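Local coordinates for protein putative TetR transcriptional regulator (Rhodococcus sp., PDB 2I10) that probably binds DNA through an N-terminal helix-turn-helix domain and regulates transcription as a member of the TetR family, at residues E75-R80 with V87-T92. Sequence-based numbering, arbitrary orientation.
Sequences EEAMVR and VLDFLT
A77 and R80 meet D89 and F90 in a helix-helix contact, apolar on one side and ionic on the other, between two consecutive helices. Helices 71-78 and 83-98 pack across the short connection that joins them within the all-helical TetR-like fold. A77 is the point of closest backbone approach: its CA lies 5.2 Å from the CA of F90, a separation that a residue as small as alanine suits well. Its methyl CB rests 3.7 Å from F90 CB and equally close to the backbone N of F90, and it reaches the ring obliquely at CD1. The F90 ring swings on past this methyl because CG stands anti to the backbone N (chi1 -172°), and its side chain touches V168 of helix 157-177. M78, a selenomethionine, starts away from the neighbouring helix, but its flexible chain folds back to bring the terminal CE within 4.3 Å of F90 CB; the same side chain touches T137 of helix 121-148, so it bridges to a third helix.

On the more exposed side, the arginine chain bends at chi2 and chi3 and brings one face of its guanidinium against D89 OD1, the carboxylate plane turned 60° from it. R80 CG packs 3.6 Å from D89 CG, so the aliphatic part of the arginine contributes as well as its charge. E85, in the first turn of helix 83-98, forms a second salt bridge with R80 at NH2. Were D89 replaced by an alanine, R80 would probably lose the carboxylate at NH1 and the packing on CG, while its salt bridge to E85 could remain. The bridge to D89 is electrostatic rather than a directed hydrogen bond: D89 OD1 sits 3.1 Å from R80 NH1 but 3.0 Å above the guanidinium plane, toward its rim.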
loop_
_atom_site.group_PDB
_atom_site.type_symbol
_atom_site.label_atom_id
_atom_site.label_comp_id
_atom_site.label_asym_id
_atom_site.label_seq_id
_atom_site.Cartn_x
_atom_site.Cartn_y
_atom_site.Cartn_z
ATOM N N GLU B 75 9.026 6.514 -17.104
ATOM C CA GLU B 75 9.886 7.180 -18.076
ATOM C C GLU B 75 9.262 8.426 -18.683
ATOM O O GLU B 75 9.920 9.461 -18.764
ATOM C CB GLU B 75 10.355 6.175 -19.133
ATOM C CG GLU B 75 11.408 5.241 -18.504
ATOM C CD GLU B 75 11.875 4.123 -19.399
ATOM O OE1 GLU B 75 11.149 3.819 -20.377
ATOM O OE2 GLU B 75 12.971 3.546 -19.108
ATOM N N GLU B 76 7.984 8.347 -19.042
ATOM C CA GLU B 76 7.296 9.517 -19.559
ATOM C C GLU B 76 7.233 10.632 -18.534
ATOM O O GLU B 76 7.375 11.804 -18.876
ATOM C CB GLU B 76 5.920 9.171 -20.192
ATOM C CG GLU B 76 4.695 9.121 -19.265
ATOM C CD GLU B 76 3.446 8.472 -19.937
ATOM O OE1 GLU B 76 3.590 7.787 -20.995
ATOM O OE2 GLU B 76 2.318 8.654 -19.401
ATOM N N ALA B 77 7.041 10.277 -17.263
ATOM C CA ALA B 77 7.041 11.284 -16.208
ATOM C C ALA B 77 8.457 11.887 -15.999
ATOM O O ALA B 77 8.587 13.068 -15.756
ATOM C CB ALA B 77 6.508 10.685 -14.917
HETATM N N MSE B 78 9.508 11.080 -16.107
HETATM C CA MSE B 78 10.859 11.550 -15.781
HETATM C C MSE B 78 11.370 12.614 -16.761
HETATM O O MSE B 78 12.321 13.324 -16.442
HETATM C CB MSE B 78 11.839 10.373 -15.697
HETATM C CG MSE B 78 11.529 9.373 -14.576
HETATM SE SE MSE B 78 11.561 10.126 -12.743
HETATM C CE MSE B 78 9.672 10.478 -12.527
ATOM N N VAL B 79 10.721 12.719 -17.934
ATOM C CA VAL B 79 11.099 13.665 -18.997
ATOM C C VAL B 79 10.746 15.119 -18.653
ATOM O O VAL B 79 11.256 16.037 -19.260
ATOM C CB VAL B 79 10.547 13.207 -20.394
ATOM C CG1 VAL B 79 10.751 14.257 -21.457
ATOM C CG2 VAL B 79 11.262 11.954 -20.839
ATOM N N ARG B 80 9.925 15.342 -17.647
ATOM C CA ARG B 80 9.633 16.693 -17.190
ATOM C C ARG B 80 10.915 17.412 -16.768
ATOM O O ARG B 80 11.859 16.774 -16.292
ATOM C CB ARG B 80 8.610 16.688 -16.033
ATOM C CG ARG B 80 7.270 15.972 -16.329
ATOM C CD ARG B 80 6.635 16.323 -17.673
ATOM N NE ARG B 80 5.955 17.619 -17.677
ATOM C CZ ARG B 80 4.670 17.811 -18.016
ATOM N NH1 ARG B 80 3.888 16.795 -18.391
ATOM N NH2 ARG B 80 4.154 19.037 -17.988
ATOM N N VAL B 87 8.217 13.960 -10.507
ATOM C CA VAL B 87 7.521 13.263 -9.422
ATOM C C VAL B 87 6.011 13.615 -9.331
ATOM O O VAL B 87 5.174 12.703 -9.179
ATOM C CB VAL B 87 8.293 13.432 -8.127
ATOM C CG1 VAL B 87 7.461 12.994 -6.884
ATOM C CG2 VAL B 87 9.648 12.638 -8.248
ATOM N N LEU B 88 5.694 14.909 -9.456
ATOM C CA LEU B 88 4.322 15.388 -9.490
ATOM C C LEU B 88 3.477 14.707 -10.589
ATOM O O LEU B 88 2.373 14.191 -10.309
ATOM C CB LEU B 88 4.271 16.921 -9.615
ATOM C CG LEU B 88 2.862 17.465 -9.889
ATOM C CD1 LEU B 88 1.987 17.488 -8.636
ATOM C CD2 LEU B 88 2.925 18.865 -10.455
ATOM N N ASP B 89 3.990 14.751 -11.821
ATOM C CA ASP B 89 3.434 14.088 -12.989
ATOM C C ASP B 89 3.227 12.611 -12.695
ATOM O O ASP B 89 2.155 12.071 -12.887
ATOM C CB ASP B 89 4.496 14.151 -14.078
ATOM C CG ASP B 89 4.005 14.669 -15.384
ATOM O OD1 ASP B 89 3.643 15.888 -15.416
ATOM O OD2 ASP B 89 4.058 13.878 -16.390
ATOM N N PHE B 90 4.281 11.943 -12.248
ATOM C CA PHE B 90 4.184 10.540 -11.916
ATOM C C PHE B 90 3.088 10.210 -10.874
ATOM O O PHE B 90 2.270 9.276 -11.056
ATOM C CB PHE B 90 5.501 10.004 -11.416
ATOM C CG PHE B 90 5.481 8.539 -11.256
ATOM C CD1 PHE B 90 5.134 7.729 -12.352
ATOM C CD2 PHE B 90 5.750 7.948 -10.034
ATOM C CE1 PHE B 90 5.057 6.348 -12.217
ATOM C CE2 PHE B 90 5.695 6.575 -9.901
ATOM C CZ PHE B 90 5.349 5.773 -10.979
ATOM N N LEU B 91 3.081 10.963 -9.789
ATOM C CA LEU B 91 2.154 10.657 -8.677
ATOM C C LEU B 91 0.711 10.901 -9.041
ATOM O O LEU B 91 -0.154 10.044 -8.758
ATOM C CB LEU B 91 2.536 11.388 -7.371
ATOM C CG LEU B 91 3.833 11.014 -6.687
ATOM C CD1 LEU B 91 3.993 11.877 -5.375
ATOM C CD2 LEU B 91 3.982 9.497 -6.412
ATOM N N THR B 92 0.420 12.048 -9.675
ATOM C CA THR B 92 -0.937 12.333 -10.151
ATOM C C THR B 92 -1.428 11.381 -11.290
ATOM O O THR B 92 -2.613 11.051 -11.373
ATOM C CB THR B 92 -1.105 13.797 -10.646
ATOM O OG1 THR B 92 -0.243 14.028 -11.768
ATOM C CG2 THR B 92 -0.823 14.811 -9.558
#